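Local atomic coordinates of chitin deacetylase (Bombyx mori, PDB entry 5ZNT), a protein that removes acetyl groups from the N-acetylglucosamine residues of chitin, releasing acetate and leaving chitosan, with zinc as its cofactor. Residues V143-Q157 with M161-T173. Numbering follows the deposited sequence.
Sequences VGVRAPYLRVGGNNQ and MEEQAFLYDSTIT
V145 and S170 illustrate how a beta-alpha-beta crossover, here strand 144-145, helix 154-163 and strand 168-169, knits its two parallel strands. V145 N donates to Y168 O, and V145 O receives S170 N (2.8 Å). Polar side chains extend this ladder beyond the strands. R146 grips S170 side-on, NE donating to the backbone O (2.7 Å). Its NH2 donates to S170 OG (2.9 Å), which is also hydrogen-bonded to M211 O; both S170 oxygens lie close to the guanidinium plane. The chain runs out with CG anti to the backbone N (chi1 176°) and bends at chi3 (-73°), which brings NE over to that carbonyl. Shortening R146 to an alanine is likely to strip S170 O and OG of these two donors and D45 of the salt bridge from NH1. T171 OG1 accepts from A147 N and donates to D169 OD1 (2.5 Å), while D169 OD2 takes T171 N in an Asx turn. Apolar contacts lie on both faces of the strand pair. On one, G144 CA packs over the Y168 ring, 3.5 Å from its centroid, where any side chain would clash. On the other, V145 CG2 lies 3.7 Å from the centroid of the F166 ring, over its face, a CH-pi contact, and V145 CB meets M161 CE (3.7 Å). Since R146 O also accepts from ND1 of the zinc ligand H101, the bonds to S170 and D45 probably hold R146 in place behind the zinc site of the CE4 deacetylase domain, consistent with a part in orienting that imidazole.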
ATOM      1  N   VAL A 143      -9.224   4.140   0.177  1.00 16.16           N
ATOM      2  CA  VAL A 143      -8.886   5.375  -0.535  1.00 17.74           C
ATOM      3  C   VAL A 143      -7.620   5.241  -1.378  1.00 19.60           C
ATOM      4  O   VAL A 143      -7.270   6.163  -2.124  1.00 19.63           O
ATOM      5  CB  VAL A 143      -8.739   6.563   0.445  1.00 19.60           C
ATOM      6  CG1 VAL A 143      -9.992   6.724   1.305  1.00 25.06           C
ATOM      7  CG2 VAL A 143      -7.494   6.397   1.324  1.00 17.75           C
ATOM      8  N   GLY A 144      -6.911   4.118  -1.251  1.00 17.60           N
ATOM      9  CA  GLY A 144      -5.670   3.920  -1.981  1.00 14.71           C
ATOM     10  C   GLY A 144      -5.781   2.950  -3.139  1.00 20.88           C
ATOM     11  O   GLY A 144      -6.671   2.089  -3.163  1.00 17.83           O
ATOM     12  N   VAL A 145      -4.871   3.079  -4.106  1.00 16.18           N
ATOM     13  CA  VAL A 145      -4.837   2.255  -5.306  1.00 14.69           C
ATOM     14  C   VAL A 145      -3.416   1.771  -5.515  1.00 19.86           C
ATOM     15  O   VAL A 145      -2.466   2.558  -5.391  1.00 19.80           O
ATOM     16  CB  VAL A 145      -5.297   3.051  -6.549  1.00 17.20           C
ATOM     17  CG1 VAL A 145      -5.041   2.230  -7.828  1.00 18.71           C
ATOM     18  CG2 VAL A 145      -6.783   3.406  -6.448  1.00 16.38           C
ATOM     19  N   ARG A 146      -3.269   0.496  -5.890  1.00 16.34           N
ATOM     20  CA  ARG A 146      -2.022  -0.009  -6.457  1.00 18.38           C
ATOM     21  C   ARG A 146      -2.370  -0.883  -7.651  1.00 19.42           C
ATOM     22  O   ARG A 146      -3.160  -1.826  -7.519  1.00 18.40           O
ATOM     23  CB  ARG A 146      -1.208  -0.809  -5.438  1.00 15.83           C
ATOM     24  CG  ARG A 146       0.064  -1.451  -6.028  1.00 17.50           C
ATOM     25  CD  ARG A 146       0.946  -2.019  -4.897  1.00 17.36           C
ATOM     26  NE  ARG A 146       1.632  -0.979  -4.120  1.00 18.31           N
ATOM     27  CZ  ARG A 146       2.264  -1.187  -2.965  1.00 18.83           C
ATOM     28  NH1 ARG A 146       2.299  -2.407  -2.425  1.00 17.28           N
ATOM     29  NH2 ARG A 146       2.872  -0.171  -2.354  1.00 18.01           N
ATOM     30  N   ALA A 147      -1.770  -0.583  -8.805  1.00 15.50           N
ATOM     31  CA  ALA A 147      -2.080  -1.315 -10.038  1.00 17.01           C
ATOM     32  C   ALA A 147      -1.376  -2.668 -10.070  1.00 18.44           C
ATOM     33  O   ALA A 147      -0.232  -2.786  -9.619  1.00 17.61           O
ATOM     34  CB  ALA A 147      -1.679  -0.504 -11.276  1.00 16.80           C
ATOM     35  N   PRO A 148      -2.056  -3.704 -10.584  1.00 17.05           N
ATOM     36  CA  PRO A 148      -1.398  -4.985 -10.838  1.00 16.73           C
ATOM     37  C   PRO A 148      -0.118  -4.816 -11.648  1.00 20.66           C
ATOM     38  O   PRO A 148      -0.031  -3.971 -12.551  1.00 20.65           O
ATOM     39  CB  PRO A 148      -2.457  -5.773 -11.625  1.00 21.20           C
ATOM     40  CG  PRO A 148      -3.763  -5.239 -11.088  1.00 19.69           C
ATOM     41  CD  PRO A 148      -3.497  -3.742 -10.894  1.00 17.61           C
ATOM     42  N   TYR A 149       0.879  -5.620 -11.285  1.00 19.46           N
ATOM     43  CA  TYR A 149       2.221  -5.647 -11.879  1.00 25.16           C
ATOM     44  C   TYR A 149       2.887  -4.262 -11.874  1.00 24.35           C
ATOM     45  O   TYR A 149       3.825  -4.017 -12.644  1.00 23.43           O
ATOM     46  CB  TYR A 149       2.164  -6.285 -13.292  1.00 23.07           C
ATOM     47  CG  TYR A 149       1.336  -7.562 -13.243  1.00 20.41           C
ATOM     48  CD1 TYR A 149       1.885  -8.760 -12.782  1.00 24.79           C
ATOM     49  CD2 TYR A 149      -0.024  -7.543 -13.550  1.00 23.12           C
ATOM     50  CE1 TYR A 149       1.105  -9.924 -12.685  1.00 22.15           C
ATOM     51  CE2 TYR A 149      -0.818  -8.698 -13.435  1.00 20.22           C
ATOM     52  CZ  TYR A 149      -0.241  -9.869 -13.003  1.00 19.42           C
ATOM     53  OH  TYR A 149      -1.014 -10.999 -12.901  1.00 21.31           O
ATOM     54  N   LEU A 150       2.423  -3.365 -10.988  1.00 16.80           N
ATOM     55  CA  LEU A 150       2.916  -1.993 -10.874  1.00 19.30           C
ATOM     56  C   LEU A 150       2.922  -1.291 -12.235  1.00 28.25           C
ATOM     57  O   LEU A 150       3.839  -0.532 -12.567  1.00 23.80           O
ATOM     58  CB  LEU A 150       4.311  -1.959 -10.230  1.00 18.56           C
ATOM     59  CG  LEU A 150       4.424  -2.643  -8.847  1.00 23.08           C
ATOM     60  CD1 LEU A 150       5.832  -2.484  -8.268  1.00 27.22           C
ATOM     61  CD2 LEU A 150       3.424  -2.015  -7.876  1.00 21.17           C
ATOM     62  N   ARG A 151       1.876  -1.532 -13.032  1.00 23.14           N
ATOM     63  CA  ARG A 151       1.752  -0.877 -14.332  1.00 22.47           C
ATOM     64  C   ARG A 151       1.044   0.457 -14.147  1.00 25.40           C
ATOM     65  O   ARG A 151      -0.171   0.502 -13.918  1.00 23.34           O
ATOM     66  CB  ARG A 151       0.993  -1.755 -15.324  1.00 23.79           C
ATOM     67  CG  ARG A 151       1.602  -3.120 -15.587  1.00 23.44           C
ATOM     68  CD  ARG A 151       3.083  -3.038 -15.935  1.00 30.54           C
ATOM     69  NE  ARG A 151       3.331  -2.259 -17.149  1.00 29.71           N
ATOM     70  CZ  ARG A 151       4.549  -1.994 -17.612  1.00 37.54           C
ATOM     71  NH1 ARG A 151       5.617  -2.441 -16.956  1.00 33.07           N
ATOM     72  NH2 ARG A 151       4.704  -1.270 -18.716  1.00 32.19           N
ATOM     73  N   VAL A 152       1.795   1.551 -14.262  1.00 24.03           N
ATOM     74  CA  VAL A 152       1.204   2.873 -14.155  1.00 18.14           C
ATOM     75  C   VAL A 152       0.374   3.162 -15.399  1.00 23.92           C
ATOM     76  O   VAL A 152       0.748   2.775 -16.515  1.00 26.65           O
ATOM     77  CB  VAL A 152       2.306   3.928 -13.970  1.00 23.80           C
ATOM     78  CG1 VAL A 152       1.684   5.270 -13.639  1.00 21.53           C
ATOM     79  CG2 VAL A 152       3.261   3.461 -12.875  1.00 24.52           C
ATOM     80  N   GLY A 153      -0.761   3.842 -15.210  1.00 22.89           N
ATOM     81  CA  GLY A 153      -1.673   4.123 -16.315  1.00 22.17           C
ATOM     82  C   GLY A 153      -1.591   5.531 -16.890  1.00 26.40           C
ATOM     83  O   GLY A 153      -2.623   6.142 -17.195  1.00 23.52           O
ATOM     84  N   GLY A 154      -0.372   6.052 -17.045  1.00 25.71           N
ATOM     85  CA  GLY A 154      -0.194   7.402 -17.561  1.00 30.29           C
ATOM     86  C   GLY A 154      -1.112   8.390 -16.886  1.00 28.51           C
ATOM     87  O   GLY A 154      -1.371   8.306 -15.682  1.00 33.30           O
ATOM     88  N   ASN A 155      -1.652   9.325 -17.673  1.00 25.77           N
ATOM     89  CA  ASN A 155      -2.594  10.281 -17.110  1.00 23.62           C
ATOM     90  C   ASN A 155      -3.954   9.649 -16.854  1.00 25.03           C
ATOM     91  O   ASN A 155      -4.678  10.099 -15.966  1.00 26.95           O
ATOM     92  CB  ASN A 155      -2.761  11.494 -18.032  1.00 28.38           C
ATOM     93  CG  ASN A 155      -1.501  12.353 -18.094  1.00 40.02           C
ATOM     94  OD1 ASN A 155      -1.136  13.019 -17.106  1.00 33.93           O
ATOM     95  ND2 ASN A 155      -0.824  12.336 -19.252  1.00 32.63           N
ATOM     96  N   ASN A 156      -4.314   8.632 -17.636  1.00 27.97           N
ATOM     97  CA  ASN A 156      -5.641   8.032 -17.514  1.00 28.03           C
ATOM     98  C   ASN A 156      -5.883   7.506 -16.105  1.00 21.55           C
ATOM     99  O   ASN A 156      -6.946   7.748 -15.525  1.00 27.53           O
ATOM    100  CB  ASN A 156      -5.805   6.913 -18.538  1.00 21.74           C
ATOM    101  CG  ASN A 156      -6.019   7.449 -19.945  1.00 28.77           C
ATOM    102  OD1 ASN A 156      -6.205   8.654 -20.147  1.00 28.31           O
ATOM    103  ND2 ASN A 156      -5.988   6.561 -20.915  1.00 25.81           N
ATOM    104  N   GLN A 157      -4.913   6.771 -15.547  1.00 25.80           N
ATOM    105  CA  GLN A 157      -5.078   6.248 -14.190  1.00 20.17           C
ATOM    106  C   GLN A 157      -5.373   7.372 -13.215  1.00 26.03           C
ATOM    107  O   GLN A 157      -6.294   7.282 -12.396  1.00 21.85           O
ATOM    108  CB  GLN A 157      -3.831   5.479 -13.748  1.00 22.59           C
ATOM    109  CG  GLN A 157      -3.895   5.066 -12.245  1.00 21.94           C
ATOM    110  CD  GLN A 157      -2.647   4.353 -11.756  1.00 25.38           C
ATOM    111  OE1 GLN A 157      -1.721   4.109 -12.529  1.00 24.78           O
ATOM    112  NE2 GLN A 157      -2.616   4.014 -10.454  1.00 22.15           N
ATOM    113  N   MET A 161      -8.516   8.510 -10.880  1.00 23.96           N
ATOM    114  CA  MET A 161      -8.453   8.563  -9.419  1.00 22.70           C
ATOM    115  C   MET A 161      -8.961   9.892  -8.898  1.00 23.26           C
ATOM    116  O   MET A 161      -9.604   9.949  -7.839  1.00 23.21           O
ATOM    117  CB  MET A 161      -7.023   8.299  -8.951  1.00 22.59           C
ATOM    118  CG  MET A 161      -6.599   6.856  -9.218  1.00 20.05           C
ATOM    119  SD  MET A 161      -4.949   6.492  -8.631  1.00 23.09           S
ATOM    120  CE  MET A 161      -5.152   6.771  -6.874  1.00 19.25           C
ATOM    121  N   GLU A 162      -8.712  10.974  -9.634  1.00 24.67           N
ATOM    122  CA  GLU A 162      -9.247  12.257  -9.196  1.00 24.85           C
ATOM    123  C   GLU A 162     -10.766  12.287  -9.336  1.00 22.74           C
ATOM    124  O   GLU A 162     -11.470  12.700  -8.412  1.00 25.98           O
ATOM    125  CB  GLU A 162      -8.600  13.412  -9.966  1.00 26.58           C
ATOM    126  CG  GLU A 162      -9.082  14.765  -9.451  1.00 35.68           C
ATOM    127  CD  GLU A 162      -8.298  15.966  -9.987  1.00 36.15           C
ATOM    128  OE1 GLU A 162      -7.229  15.793 -10.623  1.00 28.77           O
ATOM    129  OE2 GLU A 162      -8.779  17.095  -9.760  1.00 35.75           O
ATOM    130  N   GLU A 163     -11.292  11.848 -10.483  1.00 26.03           N
ATOM    131  CA  GLU A 163     -12.745  11.812 -10.655  1.00 27.78           C
ATOM    132  C   GLU A 163     -13.416  10.922  -9.612  1.00 29.12           C
ATOM    133  O   GLU A 163     -14.532  11.216  -9.179  1.00 27.21           O
ATOM    134  CB  GLU A 163     -13.112  11.313 -12.058  1.00 30.16           C
ATOM    135  CG  GLU A 163     -12.805  12.296 -13.181  1.00 34.60           C
ATOM    136  CD  GLU A 163     -13.055  11.721 -14.578  1.00 39.27           C
ATOM    137  OE1 GLU A 163     -13.472  10.540 -14.694  1.00 41.11           O
ATOM    138  OE2 GLU A 163     -12.836  12.453 -15.568  1.00 42.50           O
ATOM    139  N   GLN A 164     -12.756   9.840  -9.193  1.00 26.78           N
ATOM    140  CA  GLN A 164     -13.338   8.877  -8.260  1.00 24.06           C
ATOM    141  C   GLN A 164     -13.029   9.196  -6.807  1.00 27.67           C
ATOM    142  O   GLN A 164     -13.435   8.438  -5.919  1.00 26.92           O
ATOM    143  CB  GLN A 164     -12.844   7.464  -8.604  1.00 23.24           C
ATOM    144  CG  GLN A 164     -13.406   6.938  -9.930  1.00 22.36           C
ATOM    145  CD  GLN A 164     -14.928   6.911  -9.910  1.00 28.74           C
ATOM    146  OE1 GLN A 164     -15.532   6.553  -8.907  1.00 28.79           O
ATOM    147  NE2 GLN A 164     -15.545   7.300 -11.017  1.00 34.45           N
ATOM    148  N   ALA A 165     -12.292  10.280  -6.545  1.00 23.11           N
ATOM    149  CA  ALA A 165     -12.018  10.729  -5.183  1.00 26.81           C
ATOM    150  C   ALA A 165     -11.203   9.698  -4.406  1.00 26.84           C
ATOM    151  O   ALA A 165     -11.391   9.509  -3.206  1.00 27.18           O
ATOM    152  CB  ALA A 165     -13.308  11.079  -4.438  1.00 30.81           C
ATOM    153  N   PHE A 166     -10.279   9.030  -5.090  1.00 24.82           N
ATOM    154  CA  PHE A 166      -9.274   8.262  -4.371  1.00 22.08           C
ATOM    155  C   PHE A 166      -8.265   9.233  -3.759  1.00 26.03           C
ATOM    156  O   PHE A 166      -8.045  10.332  -4.276  1.00 26.91           O
ATOM    157  CB  PHE A 166      -8.575   7.270  -5.307  1.00 19.28           C
ATOM    158  CG  PHE A 166      -9.376   6.003  -5.572  1.00 23.07           C
ATOM    159  CD1 PHE A 166      -9.463   5.001  -4.607  1.00 21.94           C
ATOM    160  CD2 PHE A 166     -10.050   5.826  -6.775  1.00 21.19           C
ATOM    161  CE1 PHE A 166     -10.198   3.847  -4.848  1.00 19.83           C
ATOM    162  CE2 PHE A 166     -10.784   4.663  -7.022  1.00 21.45           C
ATOM    163  CZ  PHE A 166     -10.862   3.679  -6.053  1.00 16.48           C
ATOM    164  N   LEU A 167      -7.656   8.830  -2.642  1.00 22.49           N
ATOM    165  CA  LEU A 167      -6.709   9.724  -1.980  1.00 22.75           C
ATOM    166  C   LEU A 167      -5.308   9.575  -2.558  1.00 23.17           C
ATOM    167  O   LEU A 167      -4.631  10.570  -2.845  1.00 24.76           O
ATOM    168  CB  LEU A 167      -6.692   9.453  -0.479  1.00 23.35           C
ATOM    169  CG  LEU A 167      -5.691  10.270   0.343  1.00 23.38           C
ATOM    170  CD1 LEU A 167      -6.029  11.773   0.248  1.00 27.46           C
ATOM    171  CD2 LEU A 167      -5.673   9.762   1.791  1.00 22.32           C
ATOM    172  N   TYR A 168      -4.845   8.345  -2.739  1.00 17.84           N
ATOM    173  CA  TYR A 168      -3.467   8.180  -3.147  1.00 19.48           C
ATOM    174  C   TYR A 168      -3.320   6.983  -4.053  1.00 21.46           C
ATOM    175  O   TYR A 168      -4.111   6.031  -4.009  1.00 21.57           O
ATOM    176  CB  TYR A 168      -2.522   8.022  -1.951  1.00 19.20           C
ATOM    177  CG  TYR A 168      -2.707   6.729  -1.179  1.00 21.87           C
ATOM    178  CD1 TYR A 168      -1.997   5.579  -1.524  1.00 18.27           C
ATOM    179  CD2 TYR A 168      -3.607   6.657  -0.124  1.00 18.40           C
ATOM    180  CE1 TYR A 168      -2.169   4.384  -0.818  1.00 18.79           C
ATOM    181  CE2 TYR A 168      -3.795   5.465   0.582  1.00 20.76           C
ATOM    182  CZ  TYR A 168      -3.065   4.344   0.233  1.00 18.55           C
ATOM    183  OH  TYR A 168      -3.249   3.165   0.911  1.00 18.70           O
ATOM    184  N   ASP A 169      -2.264   7.038  -4.852  1.00 19.51           N
ATOM    185  CA  ASP A 169      -1.746   5.913  -5.594  1.00 18.01           C
ATOM    186  C   ASP A 169      -0.432   5.458  -4.969  1.00 21.64           C
ATOM    187  O   ASP A 169       0.323   6.264  -4.414  1.00 21.17           O
ATOM    188  CB  ASP A 169      -1.519   6.301  -7.052  1.00 20.90           C
ATOM    189  CG  ASP A 169      -0.810   5.230  -7.816  1.00 21.80           C
ATOM    190  OD1 ASP A 169      -1.432   4.176  -8.057  1.00 20.07           O
ATOM    191  OD2 ASP A 169       0.375   5.408  -8.155  1.00 21.49           O
ATOM    192  N   SER A 170      -0.169   4.151  -5.042  1.00 17.36           N
ATOM    193  CA  SER A 170       1.141   3.589  -4.700  1.00 21.36           C
ATOM    194  C   SER A 170       1.478   2.567  -5.784  1.00 18.13           C
ATOM    195  O   SER A 170       1.519   1.354  -5.561  1.00 19.07           O
ATOM    196  CB  SER A 170       1.182   2.960  -3.307  1.00 20.47           C
ATOM    197  OG  SER A 170       2.537   2.618  -2.969  1.00 15.99           O
ATOM    198  N   THR A 171       1.708   3.078  -6.982  1.00 17.16           N
ATOM    199  CA  THR A 171       2.116   2.277  -8.130  1.00 18.57           C
ATOM    200  C   THR A 171       3.435   2.743  -8.743  1.00 20.23           C
ATOM    201  O   THR A 171       4.140   1.940  -9.355  1.00 20.02           O
ATOM    202  CB  THR A 171       1.024   2.326  -9.212  1.00 19.27           C
ATOM    203  OG1 THR A 171      -0.249   2.019  -8.625  1.00 23.10           O
ATOM    204  CG2 THR A 171       1.326   1.372 -10.351  1.00 18.00           C
ATOM    205  N   ILE A 172       3.784   4.012  -8.579  1.00 20.94           N
ATOM    206  CA  ILE A 172       4.955   4.583  -9.234  1.00 23.55           C
ATOM    207  C   ILE A 172       6.203   4.213  -8.448  1.00 21.76           C
ATOM    208  O   ILE A 172       6.267   4.417  -7.231  1.00 22.11           O
ATOM    209  CB  ILE A 172       4.800   6.104  -9.359  1.00 23.82           C
ATOM    210  CG1 ILE A 172       3.652   6.402 -10.325  1.00 19.04           C
ATOM    211  CG2 ILE A 172       6.138   6.747  -9.827  1.00 22.29           C
ATOM    212  CD1 ILE A 172       3.287   7.869 -10.378  1.00 20.77           C
ATOM    213  N   THR A 173       7.186   3.636  -9.130  1.00 20.83           N
ATOM    214  CA  THR A 173       8.450   3.265  -8.508  1.00 21.32           C
ATOM    215  C   THR A 173       9.478   4.380  -8.701  1.00 28.68           C
ATOM    216  O   THR A 173       9.538   5.000  -9.766  1.00 24.48           O
ATOM    217  CB  THR A 173       8.967   1.955  -9.108  1.00 27.38           C
ATOM    218  OG1 THR A 173       8.036   0.887  -8.806  1.00 29.25           O
ATOM    219  CG2 THR A 173      10.287   1.629  -8.534  1.00 28.44           C
TER
HETATM  220  O   HOH W   1       5.759   1.192 -11.347  1.00 23.69           O